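Local coordinates for protein 4-hydroxybutyrate CoA-transferase (Porphyromonas gingivalis, PDB 3EH7) that probably transfers coenzyme A between acyl-CoA thioesters and small carboxylates such as acetate or 4-hydroxybutyrate, at residues A[263-275]-A[288-300]. Numbering follows the deposited sequence.
Sequences TLHPGKMVATFLM and PDVELYPVDYVND
Met269 N gives its hydrogen to Asp289 O (2.8 Å), the first of four backbone bonds that use up the polar groups between the parallel strands 269-271 and 290-292: Met269 O takes Glu291 N, Ala271 N gives to Glu291 O, and Ala271 O takes Tyr293 N. Val270 turns its own N-H and C=O the other way, to strand 238-240 and the residue after it. Where the strands end, Thr272 continues the ladder with its side chain. With OG1 anti to the backbone N (chi1 -161°), the hydroxyl donates to Tyr293 O at 2.7 Å, in the carbonyl plane; threonine suits the place because its short hydroxyl reaches the carbonyl while its methyl CG2 packs on Val295 CG2.

On the face of Val270 and Glu291, the carboxylate is held by two donors. Lys268 NZ forms a salt bridge to Glu291 OE2 (3.0 Å), while Tyr293 OH donates to OE1; the two come well out of the carboxylate plane, from opposite sides of it. Tyrosine suits position 293, since its ring carbon CD1 packs on Val270 CG1 (3.9 Å) while its hydroxyl reaches the carboxylate. Tyr293 CE1 lies over a face of the His265 ring, whose NE2 shares a short 2.5 Å hydrogen bond with Tyr297 OH near the ring plane.

The face of Met269, Ala271, Val290 and Leu292 is apolar: Ala271 CB leaves room for Leu292 CD2 (3.5 Å), and selenomethionine Met269 lays CE on Val290 CG2, beneath helix 278-284. That helix links the two parallel strands, a beta-alpha-beta crossover typical of the Rossmann-like alpha/beta domains of CoA-transferases.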
ATOM      1  N   THR A 263      -1.305  11.354 -20.578  1.00 22.48           N
ATOM      2  CA  THR A 263      -1.102  10.106 -21.275  1.00 21.82           C
ATOM      3  C   THR A 263      -2.282   9.156 -21.095  1.00 22.56           C
ATOM      4  O   THR A 263      -2.305   8.096 -21.698  1.00 23.31           O
ATOM      5  CB  THR A 263       0.185   9.463 -20.787  1.00 22.42           C
ATOM      6  OG1 THR A 263       0.130   9.388 -19.357  1.00 20.71           O
ATOM      7  CG2 THR A 263       1.402  10.336 -21.262  1.00 18.94           C
ATOM      8  N   LEU A 264      -3.248   9.537 -20.264  1.00 21.80           N
ATOM      9  CA  LEU A 264      -4.505   8.818 -20.138  1.00 21.73           C
ATOM     10  C   LEU A 264      -5.605   9.862 -20.198  1.00 21.02           C
ATOM     11  O   LEU A 264      -5.500  10.885 -19.550  1.00 21.13           O
ATOM     12  CB  LEU A 264      -4.575   8.066 -18.798  1.00 22.07           C
ATOM     13  CG  LEU A 264      -5.736   7.072 -18.660  1.00 22.19           C
ATOM     14  CD1 LEU A 264      -5.552   5.821 -19.589  1.00 20.34           C
ATOM     15  CD2 LEU A 264      -5.895   6.663 -17.191  1.00 20.59           C
ATOM     16  N   HIS A 265      -6.657   9.590 -20.956  1.00 20.45           N
ATOM     17  CA  HIS A 265      -7.766  10.507 -21.117  1.00 20.24           C
ATOM     18  C   HIS A 265      -7.304  11.925 -21.413  1.00 21.07           C
ATOM     19  O   HIS A 265      -7.623  12.844 -20.656  1.00 21.07           O
ATOM     20  CB  HIS A 265      -8.682  10.463 -19.886  1.00 19.78           C
ATOM     21  CG  HIS A 265      -9.226   9.098 -19.615  1.00 19.68           C
ATOM     22  ND1 HIS A 265     -10.091   8.454 -20.484  1.00 20.44           N
ATOM     23  CD2 HIS A 265      -8.963   8.218 -18.624  1.00 19.30           C
ATOM     24  CE1 HIS A 265     -10.358   7.246 -20.014  1.00 24.07           C
ATOM     25  NE2 HIS A 265      -9.689   7.076 -18.882  1.00 20.91           N
ATOM     26  N   PRO A 266      -6.553  12.101 -22.525  1.00 21.98           N
ATOM     27  CA  PRO A 266      -6.040  13.406 -22.891  1.00 21.97           C
ATOM     28  C   PRO A 266      -7.150  14.396 -23.156  1.00 21.83           C
ATOM     29  O   PRO A 266      -8.210  14.024 -23.669  1.00 21.42           O
ATOM     30  CB  PRO A 266      -5.208  13.140 -24.145  1.00 22.82           C
ATOM     31  CG  PRO A 266      -5.714  11.872 -24.678  1.00 22.99           C
ATOM     32  CD  PRO A 266      -6.193  11.067 -23.514  1.00 21.33           C
ATOM     33  N   GLY A 267      -6.927  15.633 -22.723  1.00 21.87           N
ATOM     34  CA  GLY A 267      -7.903  16.696 -22.854  1.00 22.21           C
ATOM     35  C   GLY A 267      -9.108  16.629 -21.935  1.00 22.62           C
ATOM     36  O   GLY A 267      -9.997  17.457 -22.048  1.00 22.93           O
ATOM     37  N   LYS A 268      -9.157  15.657 -21.031  1.00 23.21           N
ATOM     38  CA  LYS A 268     -10.314  15.475 -20.158  1.00 23.48           C
ATOM     39  C   LYS A 268      -9.950  15.684 -18.700  1.00 23.35           C
ATOM     40  O   LYS A 268      -8.843  15.353 -18.299  1.00 22.84           O
ATOM     41  CB  LYS A 268     -10.897  14.058 -20.308  1.00 24.13           C
ATOM     42  CG  LYS A 268     -11.182  13.603 -21.758  1.00 26.41           C
ATOM     43  CD  LYS A 268     -12.304  14.388 -22.409  1.00 27.12           C
ATOM     44  CE  LYS A 268     -12.535  13.911 -23.851  1.00 28.94           C
ATOM     45  NZ  LYS A 268     -12.763  12.438 -23.889  1.00 30.97           N
HETATM   46  N   MSE A 269     -10.896  16.222 -17.917  1.00 23.06           N
HETATM   47  CA  MSE A 269     -10.781  16.262 -16.467  1.00 23.27           C
HETATM   48  C   MSE A 269     -11.484  15.013 -15.952  1.00 22.32           C
HETATM   49  O   MSE A 269     -12.693  14.877 -16.108  1.00 22.28           O
HETATM   50  CB  MSE A 269     -11.461  17.507 -15.887  1.00 22.55           C
HETATM   51  CG  MSE A 269     -10.888  18.849 -16.376  1.00 27.54           C
HETATM   52 SE   MSE A 269     -12.257  20.217 -16.165  0.80 29.48          SE
HETATM   53  CE  MSE A 269     -12.872  20.210 -18.016  1.00 26.31           C
ATOM     54  N   VAL A 270     -10.721  14.106 -15.354  1.00 21.95           N
ATOM     55  CA  VAL A 270     -11.242  12.820 -14.882  1.00 20.23           C
ATOM     56  C   VAL A 270     -11.281  12.852 -13.357  1.00 19.84           C
ATOM     57  O   VAL A 270     -10.302  13.271 -12.711  1.00 20.72           O
ATOM     58  CB  VAL A 270     -10.349  11.697 -15.389  1.00 20.51           C
ATOM     59  CG1 VAL A 270     -10.708  10.359 -14.740  1.00 19.37           C
ATOM     60  CG2 VAL A 270     -10.431  11.619 -16.910  1.00 19.99           C
ATOM     61  N   ALA A 271     -12.412  12.441 -12.798  1.00 18.85           N
ATOM     62  CA  ALA A 271     -12.677  12.471 -11.373  1.00 19.18           C
ATOM     63  C   ALA A 271     -13.672  11.355 -11.062  1.00 18.66           C
ATOM     64  O   ALA A 271     -14.169  10.711 -11.962  1.00 18.45           O
ATOM     65  CB  ALA A 271     -13.243  13.861 -10.935  1.00 17.51           C
ATOM     66  N   THR A 272     -13.970  11.140  -9.784  1.00 19.13           N
ATOM     67  CA  THR A 272     -14.995  10.172  -9.386  1.00 18.83           C
ATOM     68  C   THR A 272     -16.173  10.829  -8.695  1.00 19.71           C
ATOM     69  O   THR A 272     -17.268  10.296  -8.751  1.00 20.89           O
ATOM     70  CB  THR A 272     -14.393   8.975  -8.591  1.00 19.34           C
ATOM     71  OG1 THR A 272     -15.304   7.871  -8.612  1.00 18.61           O
ATOM     72  CG2 THR A 272     -14.008   9.327  -7.141  1.00 18.53           C
ATOM     73  N   PHE A 273     -15.976  12.013  -8.097  1.00 20.25           N
ATOM     74  CA  PHE A 273     -17.071  12.850  -7.586  1.00 19.78           C
ATOM     75  C   PHE A 273     -16.662  14.329  -7.648  1.00 20.91           C
ATOM     76  O   PHE A 273     -15.477  14.669  -7.861  1.00 18.69           O
ATOM     77  CB  PHE A 273     -17.570  12.398  -6.185  1.00 20.27           C
ATOM     78  CG  PHE A 273     -16.716  12.853  -5.007  1.00 19.96           C
ATOM     79  CD1 PHE A 273     -15.583  12.126  -4.621  1.00 22.36           C
ATOM     80  CD2 PHE A 273     -17.055  13.980  -4.274  1.00 19.26           C
ATOM     81  CE1 PHE A 273     -14.782  12.514  -3.533  1.00 21.98           C
ATOM     82  CE2 PHE A 273     -16.246  14.411  -3.169  1.00 20.53           C
ATOM     83  CZ  PHE A 273     -15.120  13.664  -2.793  1.00 22.21           C
ATOM     84  N   LEU A 274     -17.661  15.204  -7.529  1.00 21.56           N
ATOM     85  CA  LEU A 274     -17.447  16.661  -7.666  1.00 22.75           C
ATOM     86  C   LEU A 274     -18.231  17.389  -6.606  1.00 23.64           C
ATOM     87  O   LEU A 274     -19.302  16.931  -6.198  1.00 23.29           O
ATOM     88  CB  LEU A 274     -17.932  17.158  -9.021  1.00 21.97           C
ATOM     89  CG  LEU A 274     -17.268  16.535 -10.233  1.00 23.06           C
ATOM     90  CD1 LEU A 274     -18.009  16.903 -11.500  1.00 21.23           C
ATOM     91  CD2 LEU A 274     -15.772  16.925 -10.303  1.00 21.76           C
HETATM   92  N   MSE A 275     -17.678  18.509  -6.145  1.00 24.70           N
HETATM   93  CA  MSE A 275     -18.378  19.409  -5.231  0.50 24.58           C
HETATM   94  C   MSE A 275     -17.802  20.819  -5.334  1.00 25.48           C
HETATM   95  O   MSE A 275     -16.587  20.988  -5.446  1.00 25.81           O
HETATM   96  CB  MSE A 275     -18.261  18.902  -3.794  0.50 24.36           C
HETATM   97  CG  MSE A 275     -18.927  19.810  -2.780  0.50 23.11           C
HETATM   98 SE   MSE A 275     -19.250  18.938  -1.090  0.40 21.02          SE
HETATM   99  CE  MSE A 275     -18.324  17.277  -1.417  0.50 20.90           C
ATOM    100  N   PRO A 288     -18.524  17.637 -22.246  1.00 25.15           N
ATOM    101  CA  PRO A 288     -17.838  16.368 -22.508  1.00 25.25           C
ATOM    102  C   PRO A 288     -16.359  16.350 -22.123  1.00 24.63           C
ATOM    103  O   PRO A 288     -15.747  15.298 -22.182  1.00 24.25           O
ATOM    104  CB  PRO A 288     -17.998  16.174 -24.025  1.00 24.94           C
ATOM    105  CG  PRO A 288     -18.264  17.513 -24.574  1.00 26.11           C
ATOM    106  CD  PRO A 288     -18.857  18.364 -23.482  1.00 25.60           C
ATOM    107  N   ASP A 289     -15.779  17.491 -21.764  1.00 24.12           N
ATOM    108  CA  ASP A 289     -14.406  17.502 -21.296  1.00 24.00           C
ATOM    109  C   ASP A 289     -14.293  17.068 -19.834  1.00 23.15           C
ATOM    110  O   ASP A 289     -13.189  16.960 -19.334  1.00 22.63           O
ATOM    111  CB  ASP A 289     -13.794  18.896 -21.450  1.00 24.61           C
ATOM    112  CG  ASP A 289     -13.692  19.329 -22.908  1.00 26.28           C
ATOM    113  OD1 ASP A 289     -13.646  18.444 -23.776  1.00 29.89           O
ATOM    114  OD2 ASP A 289     -13.679  20.542 -23.176  1.00 28.88           O
ATOM    115  N   VAL A 290     -15.429  16.870 -19.156  1.00 22.50           N
ATOM    116  CA  VAL A 290     -15.463  16.388 -17.785  1.00 21.88           C
ATOM    117  C   VAL A 290     -16.029  14.985 -17.815  1.00 21.86           C
ATOM    118  O   VAL A 290     -17.139  14.781 -18.331  1.00 21.93           O
ATOM    119  CB  VAL A 290     -16.371  17.251 -16.873  1.00 21.71           C
ATOM    120  CG1 VAL A 290     -16.421  16.674 -15.445  1.00 21.94           C
ATOM    121  CG2 VAL A 290     -15.910  18.710 -16.856  1.00 21.96           C
ATOM    122  N   GLU A 291     -15.264  14.020 -17.286  1.00 20.50           N
ATOM    123  CA  GLU A 291     -15.692  12.649 -17.277  1.00 20.78           C
ATOM    124  C   GLU A 291     -15.543  12.058 -15.882  1.00 20.56           C
ATOM    125  O   GLU A 291     -14.447  12.071 -15.301  1.00 18.86           O
ATOM    126  CB  GLU A 291     -14.908  11.829 -18.326  1.00 21.16           C
ATOM    127  CG  GLU A 291     -15.300  12.189 -19.737  1.00 22.01           C
ATOM    128  CD  GLU A 291     -14.550  11.408 -20.815  1.00 25.74           C
ATOM    129  OE1 GLU A 291     -13.598  10.659 -20.496  1.00 27.55           O
ATOM    130  OE2 GLU A 291     -14.885  11.611 -21.999  1.00 29.34           O
ATOM    131  N   LEU A 292     -16.663  11.589 -15.327  1.00 20.29           N
ATOM    132  CA  LEU A 292     -16.617  10.833 -14.089  1.00 20.42           C
ATOM    133  C   LEU A 292     -16.674   9.351 -14.383  1.00 20.12           C
ATOM    134  O   LEU A 292     -17.376   8.916 -15.310  1.00 20.66           O
ATOM    135  CB  LEU A 292     -17.734  11.196 -13.127  1.00 19.80           C
ATOM    136  CG  LEU A 292     -17.770  12.618 -12.559  1.00 24.58           C
ATOM    137  CD1 LEU A 292     -18.522  12.697 -11.218  1.00 21.33           C
ATOM    138  CD2 LEU A 292     -16.365  13.264 -12.490  1.00 23.45           C
ATOM    139  N   TYR A 293     -15.913   8.593 -13.584  1.00 20.76           N
ATOM    140  CA  TYR A 293     -15.933   7.127 -13.597  1.00 20.48           C
ATOM    141  C   TYR A 293     -16.046   6.638 -12.159  1.00 20.68           C
ATOM    142  O   TYR A 293     -15.723   7.364 -11.210  1.00 20.57           O
ATOM    143  CB  TYR A 293     -14.659   6.563 -14.208  1.00 20.45           C
ATOM    144  CG  TYR A 293     -14.366   7.007 -15.612  1.00 21.85           C
ATOM    145  CD1 TYR A 293     -13.755   8.229 -15.863  1.00 23.37           C
ATOM    146  CD2 TYR A 293     -14.695   6.189 -16.702  1.00 21.09           C
ATOM    147  CE1 TYR A 293     -13.483   8.633 -17.160  1.00 22.14           C
ATOM    148  CE2 TYR A 293     -14.451   6.575 -17.986  1.00 22.28           C
ATOM    149  CZ  TYR A 293     -13.829   7.786 -18.229  1.00 24.11           C
ATOM    150  OH  TYR A 293     -13.599   8.169 -19.550  1.00 21.45           O
ATOM    151  N   PRO A 294     -16.491   5.391 -11.983  1.00 20.68           N
ATOM    152  CA  PRO A 294     -16.554   4.848 -10.644  1.00 20.74           C
ATOM    153  C   PRO A 294     -15.178   4.720  -9.990  1.00 20.41           C
ATOM    154  O   PRO A 294     -14.115   4.647 -10.662  1.00 20.37           O
ATOM    155  CB  PRO A 294     -17.252   3.488 -10.825  1.00 20.42           C
ATOM    156  CG  PRO A 294     -17.258   3.217 -12.267  1.00 21.09           C
ATOM    157  CD  PRO A 294     -17.093   4.502 -12.989  1.00 20.91           C
ATOM    158  N   VAL A 295     -15.203   4.715  -8.670  1.00 20.48           N
ATOM    159  CA  VAL A 295     -13.974   4.857  -7.914  1.00 19.62           C
ATOM    160  C   VAL A 295     -12.971   3.699  -8.151  1.00 20.73           C
ATOM    161  O   VAL A 295     -11.751   3.905  -8.041  1.00 19.28           O
ATOM    162  CB  VAL A 295     -14.259   5.097  -6.410  1.00 19.32           C
ATOM    163  CG1 VAL A 295     -14.898   3.818  -5.737  1.00 17.53           C
ATOM    164  CG2 VAL A 295     -12.963   5.575  -5.695  1.00 15.87           C
ATOM    165  N   ASP A 296     -13.478   2.499  -8.496  1.00 21.39           N
ATOM    166  CA  ASP A 296     -12.605   1.369  -8.762  1.00 21.19           C
ATOM    167  C   ASP A 296     -11.820   1.545 -10.048  1.00 20.94           C
ATOM    168  O   ASP A 296     -10.866   0.812 -10.281  1.00 20.35           O
ATOM    169  CB  ASP A 296     -13.357   0.027  -8.755  1.00 22.61           C
ATOM    170  CG  ASP A 296     -14.493  -0.033  -9.757  1.00 23.64           C
ATOM    171  OD1 ASP A 296     -15.208   0.966  -9.957  1.00 25.56           O
ATOM    172  OD2 ASP A 296     -14.713  -1.116 -10.291  1.00 27.51           O
ATOM    173  N   TYR A 297     -12.212   2.500 -10.891  1.00 20.51           N
ATOM    174  CA  TYR A 297     -11.408   2.878 -12.022  1.00 20.55           C
ATOM    175  C   TYR A 297     -10.490   4.031 -11.660  1.00 20.49           C
ATOM    176  O   TYR A 297      -9.248   3.891 -11.704  1.00 20.05           O
ATOM    177  CB  TYR A 297     -12.298   3.206 -13.241  1.00 21.65           C
ATOM    178  CG  TYR A 297     -11.513   3.629 -14.459  1.00 21.79           C
ATOM    179  CD1 TYR A 297     -10.881   2.691 -15.262  1.00 22.01           C
ATOM    180  CD2 TYR A 297     -11.383   4.973 -14.791  1.00 23.00           C
ATOM    181  CE1 TYR A 297     -10.148   3.073 -16.376  1.00 21.12           C
ATOM    182  CE2 TYR A 297     -10.676   5.363 -15.897  1.00 21.76           C
ATOM    183  CZ  TYR A 297     -10.065   4.417 -16.690  1.00 22.72           C
ATOM    184  OH  TYR A 297      -9.354   4.829 -17.758  1.00 20.58           O
ATOM    185  N   VAL A 298     -11.068   5.151 -11.219  1.00 20.21           N
ATOM    186  CA  VAL A 298     -10.286   6.393 -11.016  1.00 20.21           C
ATOM    187  C   VAL A 298      -9.188   6.271  -9.965  1.00 20.31           C
ATOM    188  O   VAL A 298      -8.065   6.785 -10.171  1.00 20.16           O
ATOM    189  CB  VAL A 298     -11.168   7.619 -10.717  1.00 20.11           C
ATOM    190  CG1 VAL A 298     -10.315   8.930 -10.559  1.00 19.49           C
ATOM    191  CG2 VAL A 298     -12.245   7.780 -11.804  1.00 20.67           C
ATOM    192  N   ASN A 299      -9.492   5.605  -8.849  1.00 20.55           N
ATOM    193  CA  ASN A 299      -8.593   5.566  -7.703  1.00 19.74           C
ATOM    194  C   ASN A 299      -7.714   4.311  -7.695  1.00 19.54           C
ATOM    195  O   ASN A 299      -6.972   4.078  -6.754  1.00 17.97           O
ATOM    196  CB  ASN A 299      -9.388   5.623  -6.380  1.00 20.86           C
ATOM    197  CG  ASN A 299      -9.682   7.032  -5.891  1.00 20.10           C
ATOM    198  OD1 ASN A 299     -10.109   7.900  -6.660  1.00 21.99           O
ATOM    199  ND2 ASN A 299      -9.559   7.230  -4.579  1.00 21.79           N
ATOM    200  N   ASP A 300      -7.822   3.472  -8.716  1.00 19.27           N
ATOM    201  CA  ASP A 300      -6.996   2.282  -8.765  1.00 19.76           C
ATOM    202  C   ASP A 300      -5.546   2.744  -8.990  1.00 19.64           C
ATOM    203  O   ASP A 300      -5.270   3.440  -9.955  1.00 19.53           O
ATOM    204  CB  ASP A 300      -7.415   1.410  -9.905  1.00 19.51           C
ATOM    205  CG  ASP A 300      -6.677   0.075  -9.923  1.00 22.85           C
ATOM    206  OD1 ASP A 300      -5.479  -0.029  -9.548  1.00 26.56           O
ATOM    207  OD2 ASP A 300      -7.308  -0.881 -10.326  1.00 28.90           O
TER